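Local coordinates for protein beta-porphyranase A (Bacteroides plebeius, PDB 4AW7) that hydrolyses the sulfated red-algal polysaccharide porphyran, cutting the linkages between beta-D-galactose and alpha-L-galactose-6-sulfate, at residues I472-P484 against S490-S502. Sequence-based numbering, arbitrary orientation.
Sequences IRNKYYSSEYLKP and SLSFPFTGIESGS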
loop_
_atom_site.group_PDB
_atom_site.type_symbol
_atom_site.label_atom_id
_atom_site.label_comp_id
_atom_site.label_asym_id
_atom_site.label_seq_id
_atom_site.Cartn_x
_atom_site.Cartn_y
_atom_site.Cartn_z
ATOM N N ILE A 472 8.250 19.559 -6.840
ATOM C CA ILE A 472 7.112 18.753 -7.260
ATOM C C ILE A 472 7.619 17.442 -7.847
ATOM O O ILE A 472 8.382 17.452 -8.809
ATOM C CB ILE A 472 6.203 19.456 -8.293
ATOM C CG1 ILE A 472 5.722 20.818 -7.725
ATOM C CG2 ILE A 472 5.053 18.540 -8.686
ATOM C CD1 ILE A 472 4.783 21.589 -8.653
ATOM N N ARG A 473 7.209 16.336 -7.237
ATOM C CA ARG A 473 7.556 15.002 -7.713
ATOM C C ARG A 473 6.537 14.523 -8.738
ATOM O O ARG A 473 5.348 14.435 -8.441
ATOM C CB ARG A 473 7.624 13.992 -6.560
ATOM C CG ARG A 473 8.164 12.620 -6.952
ATOM C CD ARG A 473 7.183 11.671 -7.559
ATOM N NE ARG A 473 6.264 11.045 -6.611
ATOM C CZ ARG A 473 4.947 11.011 -6.723
ATOM N NH1 ARG A 473 4.293 11.784 -7.553
ATOM N NH2 ARG A 473 4.255 10.179 -5.961
ATOM N N ASN A 474 6.992 14.260 -9.955
ATOM C CA ASN A 474 6.163 13.644 -10.980
ATOM C C ASN A 474 6.801 12.338 -11.411
ATOM O O ASN A 474 8.018 12.187 -11.411
ATOM C CB ASN A 474 5.929 14.575 -12.160
ATOM C CG ASN A 474 4.798 15.556 -11.880
ATOM O OD1 ASN A 474 5.044 16.761 -11.734
ATOM N ND2 ASN A 474 3.586 15.049 -11.777
ATOM N N LYS A 475 5.953 11.388 -11.805
ATOM C CA LYS A 475 6.377 10.121 -12.359
ATOM C C LYS A 475 5.972 10.064 -13.817
ATOM O O LYS A 475 4.866 10.477 -14.180
ATOM C CB LYS A 475 5.705 8.950 -11.606
ATOM C CG LYS A 475 6.204 8.821 -10.182
ATOM C CD LYS A 475 5.517 7.672 -9.448
ATOM C CE LYS A 475 6.011 7.541 -8.059
ATOM N NZ LYS A 475 5.456 6.346 -7.418
ATOM N N TYR A 476 6.867 9.508 -14.625
ATOM C CA TYR A 476 6.660 9.380 -16.063
ATOM C C TYR A 476 6.839 7.910 -16.429
ATOM O O TYR A 476 7.773 7.262 -15.975
ATOM C CB TYR A 476 7.622 10.257 -16.839
ATOM C CG TYR A 476 7.483 11.702 -16.496
ATOM C CD1 TYR A 476 6.531 12.482 -17.115
ATOM C CD2 TYR A 476 8.294 12.297 -15.554
ATOM C CE1 TYR A 476 6.403 13.825 -16.839
ATOM C CE2 TYR A 476 8.132 13.653 -15.225
ATOM C CZ TYR A 476 7.209 14.414 -15.889
ATOM O OH TYR A 476 7.057 15.763 -15.640
ATOM N N TYR A 477 5.883 7.417 -17.205
ATOM C CA TYR A 477 5.745 6.010 -17.526
ATOM C C TYR A 477 6.082 5.788 -19.000
ATOM O O TYR A 477 5.845 6.601 -19.840
ATOM C CB TYR A 477 4.338 5.546 -17.196
ATOM C CG TYR A 477 3.977 5.724 -15.732
ATOM C CD1 TYR A 477 3.482 6.929 -15.251
ATOM C CD2 TYR A 477 4.152 4.707 -14.823
ATOM C CE1 TYR A 477 3.165 7.107 -13.920
ATOM C CE2 TYR A 477 3.860 4.890 -13.470
ATOM C CZ TYR A 477 3.359 6.084 -13.043
ATOM O OH TYR A 477 3.061 6.304 -11.720
ATOM N N SER A 478 6.596 4.611 -19.282
ATOM C CA SER A 478 6.976 4.264 -20.653
ATOM C C SER A 478 5.880 3.515 -21.373
ATOM O O SER A 478 5.135 2.771 -20.753
ATOM C CB SER A 478 8.242 3.445 -20.598
ATOM O OG SER A 478 8.748 3.141 -21.917
ATOM N N SER A 479 5.826 3.627 -22.713
ATOM C CA SER A 479 4.965 2.797 -23.528
ATOM C C SER A 479 5.450 1.365 -23.545
ATOM O O SER A 479 4.702 0.489 -23.977
ATOM C CB SER A 479 4.946 3.315 -24.973
ATOM O OG SER A 479 6.256 3.280 -25.542
ATOM N N GLU A 480 6.692 1.125 -23.102
ATOM C CA GLU A 480 7.298 -0.210 -23.077
ATOM C C GLU A 480 7.346 -0.755 -21.672
ATOM O O GLU A 480 7.796 -0.065 -20.772
ATOM C CB GLU A 480 8.723 -0.143 -23.638
ATOM C CG GLU A 480 8.792 0.240 -25.091
ATOM C CD GLU A 480 8.309 -0.875 -25.964
ATOM O OE1 GLU A 480 8.837 -1.993 -25.846
ATOM O OE2 GLU A 480 7.387 -0.614 -26.720
ATOM N N TYR A 481 6.887 -1.994 -21.492
ATOM C CA TYR A 481 6.998 -2.697 -20.217
ATOM C C TYR A 481 7.210 -4.177 -20.490
ATOM O O TYR A 481 7.111 -4.628 -21.649
ATOM C CB TYR A 481 5.803 -2.430 -19.247
ATOM C CG TYR A 481 4.718 -3.468 -19.300
ATOM C CD1 TYR A 481 4.139 -3.839 -20.501
ATOM C CD2 TYR A 481 4.241 -4.056 -18.141
ATOM C CE1 TYR A 481 3.172 -4.855 -20.552
ATOM C CE2 TYR A 481 3.275 -5.054 -18.169
ATOM C CZ TYR A 481 2.744 -5.469 -19.389
ATOM O OH TYR A 481 1.807 -6.484 -19.389
ATOM N N LEU A 482 7.494 -4.950 -19.444
ATOM C CA LEU A 482 7.582 -6.416 -19.520
ATOM C C LEU A 482 8.395 -6.880 -20.718
ATOM O O LEU A 482 7.890 -7.536 -21.639
ATOM C CB LEU A 482 6.181 -7.043 -19.455
ATOM C CG LEU A 482 6.143 -8.566 -19.279
ATOM C CD1 LEU A 482 6.940 -9.021 -18.062
ATOM C CD2 LEU A 482 4.701 -9.000 -19.140
ATOM N N LYS A 483 9.683 -6.578 -20.683
ATOM C CA LYS A 483 10.577 -6.881 -21.805
ATOM C C LYS A 483 11.538 -7.994 -21.410
ATOM O O LYS A 483 12.236 -7.882 -20.422
ATOM C CB LYS A 483 11.371 -5.632 -22.200
ATOM C CG LYS A 483 10.551 -4.423 -22.607
ATOM C CD LYS A 483 9.581 -4.654 -23.709
ATOM C CE LYS A 483 10.289 -4.912 -25.023
ATOM N NZ LYS A 483 9.363 -4.768 -26.210
ATOM N N PRO A 484 11.605 -9.078 -22.200
ATOM C CA PRO A 484 12.550 -10.135 -21.877
ATOM C C PRO A 484 13.974 -9.694 -22.124
ATOM O O PRO A 484 14.236 -8.951 -23.069
ATOM C CB PRO A 484 12.194 -11.235 -22.869
ATOM C CG PRO A 484 11.527 -10.587 -23.962
ATOM C CD PRO A 484 10.790 -9.420 -23.377
ATOM N N SER A 490 20.624 -4.402 -25.911
ATOM C CA SER A 490 20.059 -3.196 -25.329
ATOM C C SER A 490 18.536 -3.173 -25.437
ATOM O O SER A 490 17.936 -3.599 -26.428
ATOM C CB SER A 490 20.667 -1.970 -26.026
ATOM O OG SER A 490 20.448 -0.796 -25.260
ATOM N N LEU A 491 17.909 -2.692 -24.344
ATOM C CA LEU A 491 16.488 -2.451 -24.281
ATOM C C LEU A 491 16.236 -0.953 -24.180
ATOM O O LEU A 491 16.843 -0.278 -23.332
ATOM C CB LEU A 491 15.885 -3.159 -23.060
ATOM C CG LEU A 491 15.865 -4.688 -23.143
ATOM C CD1 LEU A 491 15.347 -5.290 -21.850
ATOM C CD2 LEU A 491 14.924 -5.160 -24.264
ATOM N N SER A 492 15.329 -0.478 -25.011
ATOM C CA SER A 492 15.034 0.945 -25.110
ATOM C C SER A 492 13.669 1.270 -24.508
ATOM O O SER A 492 12.660 0.655 -24.859
ATOM C CB SER A 492 15.044 1.329 -26.581
ATOM O OG SER A 492 14.502 2.613 -26.802
ATOM N N PHE A 493 13.646 2.254 -23.611
ATOM C CA PHE A 493 12.413 2.704 -22.956
ATOM C C PHE A 493 12.180 4.174 -23.229
ATOM O O PHE A 493 12.917 5.019 -22.660
ATOM C CB PHE A 493 12.473 2.410 -21.442
ATOM C CG PHE A 493 12.475 0.931 -21.142
ATOM C CD1 PHE A 493 13.663 0.230 -21.105
ATOM C CD2 PHE A 493 11.288 0.247 -20.945
ATOM C CE1 PHE A 493 13.688 -1.141 -20.860
ATOM C CE2 PHE A 493 11.293 -1.098 -20.706
ATOM C CZ PHE A 493 12.492 -1.802 -20.666
ATOM N N PRO A 494 11.161 4.479 -24.044
ATOM C CA PRO A 494 10.875 5.884 -24.338
ATOM C C PRO A 494 9.923 6.480 -23.325
ATOM O O PRO A 494 9.044 5.778 -22.787
ATOM C CB PRO A 494 10.213 5.822 -25.724
ATOM C CG PRO A 494 9.585 4.483 -25.778
ATOM C CD PRO A 494 10.395 3.568 -24.928
ATOM N N PHE A 495 10.105 7.773 -23.081
ATOM C CA PHE A 495 9.239 8.562 -22.186
ATOM C C PHE A 495 8.859 9.849 -22.899
ATOM O O PHE A 495 9.641 10.337 -23.733
ATOM C CB PHE A 495 9.975 8.896 -20.894
ATOM C CG PHE A 495 10.333 7.699 -20.088
ATOM C CD1 PHE A 495 11.485 6.993 -20.361
ATOM C CD2 PHE A 495 9.498 7.262 -19.072
ATOM C CE1 PHE A 495 11.818 5.880 -19.650
ATOM C CE2 PHE A 495 9.849 6.114 -18.343
ATOM C CZ PHE A 495 10.991 5.440 -18.632
ATOM N N THR A 496 7.691 10.398 -22.599
ATOM C CA THR A 496 7.200 11.618 -23.214
ATOM C C THR A 496 6.671 12.595 -22.168
ATOM O O THR A 496 6.291 12.199 -21.065
ATOM C CB THR A 496 6.094 11.296 -24.245
ATOM O OG1 THR A 496 4.959 10.707 -23.596
ATOM C CG2 THR A 496 6.609 10.356 -25.355
ATOM N N GLY A 497 6.597 13.871 -22.553
ATOM C CA GLY A 497 5.957 14.873 -21.714
ATOM C C GLY A 497 6.727 15.289 -20.477
ATOM O O GLY A 497 6.142 15.870 -19.582
ATOM N N ILE A 498 8.006 15.004 -20.405
ATOM C CA ILE A 498 8.763 15.310 -19.201
ATOM C C ILE A 498 8.999 16.796 -19.043
ATOM O O ILE A 498 9.455 17.472 -19.956
ATOM C CB ILE A 498 10.099 14.528 -19.167
ATOM C CG1 ILE A 498 9.760 12.981 -19.121
ATOM C CG2 ILE A 498 11.014 15.051 -18.018
ATOM C CD1 ILE A 498 10.826 12.076 -18.684
ATOM N N GLU A 499 8.635 17.331 -17.891
ATOM C CA GLU A 499 9.075 18.668 -17.491
ATOM C C GLU A 499 10.350 18.584 -16.752
ATOM O O GLU A 499 10.388 18.211 -15.575
ATOM C CB GLU A 499 8.093 19.371 -16.583
ATOM C CG GLU A 499 6.950 19.935 -17.280
ATOM C CD GLU A 499 6.290 21.033 -16.467
ATOM O OE1 GLU A 499 6.983 21.856 -15.812
ATOM O OE2 GLU A 499 5.055 21.068 -16.525
ATOM N N SER A 500 11.447 18.897 -17.418
ATOM C CA SER A 500 12.749 18.907 -16.781
ATOM C C SER A 500 12.980 20.237 -16.084
ATOM O O SER A 500 12.179 21.140 -16.186
ATOM C CB SER A 500 13.848 18.500 -17.721
ATOM O OG SER A 500 15.059 18.386 -17.012
ATOM N N GLY A 501 14.076 20.337 -15.347
ATOM C CA GLY A 501 14.385 21.559 -14.624
ATOM C C GLY A 501 15.497 21.309 -13.659
ATOM O O GLY A 501 16.440 20.534 -13.929
ATOM N N SER A 502 15.425 21.989 -12.515
ATOM C CA SER A 502 16.397 21.802 -11.460
ATOM C C SER A 502 15.764 20.997 -10.337
ATOM O O SER A 502 14.550 21.096 -10.136
ATOM C CB SER A 502 16.860 23.135 -10.942
ATOM O OG SER A 502 17.498 23.844 -11.979
HETATM O O HOH W 1 8.739 16.818 -13.903
HETATM O O HOH W 2 6.551 9.291 -20.161
HETATM O O HOH W 3 6.399 6.229 -23.779
HETATM O O HOH W 4 11.948 -2.002 -24.643
#
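Tyr476 and Ser478 lie against Phe495 and Ile498 where strands 472-477 and 491-496 cross at 130° between their N-to-C directions, nearer antiparallel than parallel, with their axes 6.7 Å apart at closest approach and no direct backbone hydrogen bond joining them. The contact joins the five-stranded sheet holding 469-484 to the edge strand 491-498 of the four-stranded sheet, as in a beta-sandwich. The Tyr476 ring leans over Ile498, whose CG1 lies 3.8 Å from the ring centroid in a CH-pi contact over one face. With its CG anti to the carbonyl carbon, Tyr476 carries its hydroxyl out to the backbone past the corner at Gly497. There OH accepts a nearly straight bond from Glu499 N at 3.2 Å, and a water bridges OH to Glu499 O. Farther along, Ser478 CB sits over one face of the Phe495 ring, while Tyr476 O approaches CE2 at the ring's edge. Ser478 OG, swung anti to its own backbone N (chi1 -176°), donates to Pro494 O at 2.8 Å, tilted 22° from the carbonyl plane. Ser478 OG also accepts from Glu480 N at 3.1 Å, forming an ST turn. Beyond it, Phe493 presents its edge to Glu480 O, with CD2 at 3.5 Å, and Lys483 CG packs against CZ. The bent Lys483 chain brings NZ back to Glu480 OE1 in a 2.8 Å salt bridge. Phe493 also touches Met581 and Ile498 touches Leu583, both on strand 577-589. Two more waters link Tyr477 O to Thr496 N and Ser479 N to Pro494 O, so hydroxyls and water replace direct strand pairing, with CH-pi contacts of Tyr476 and Phe495 alongside.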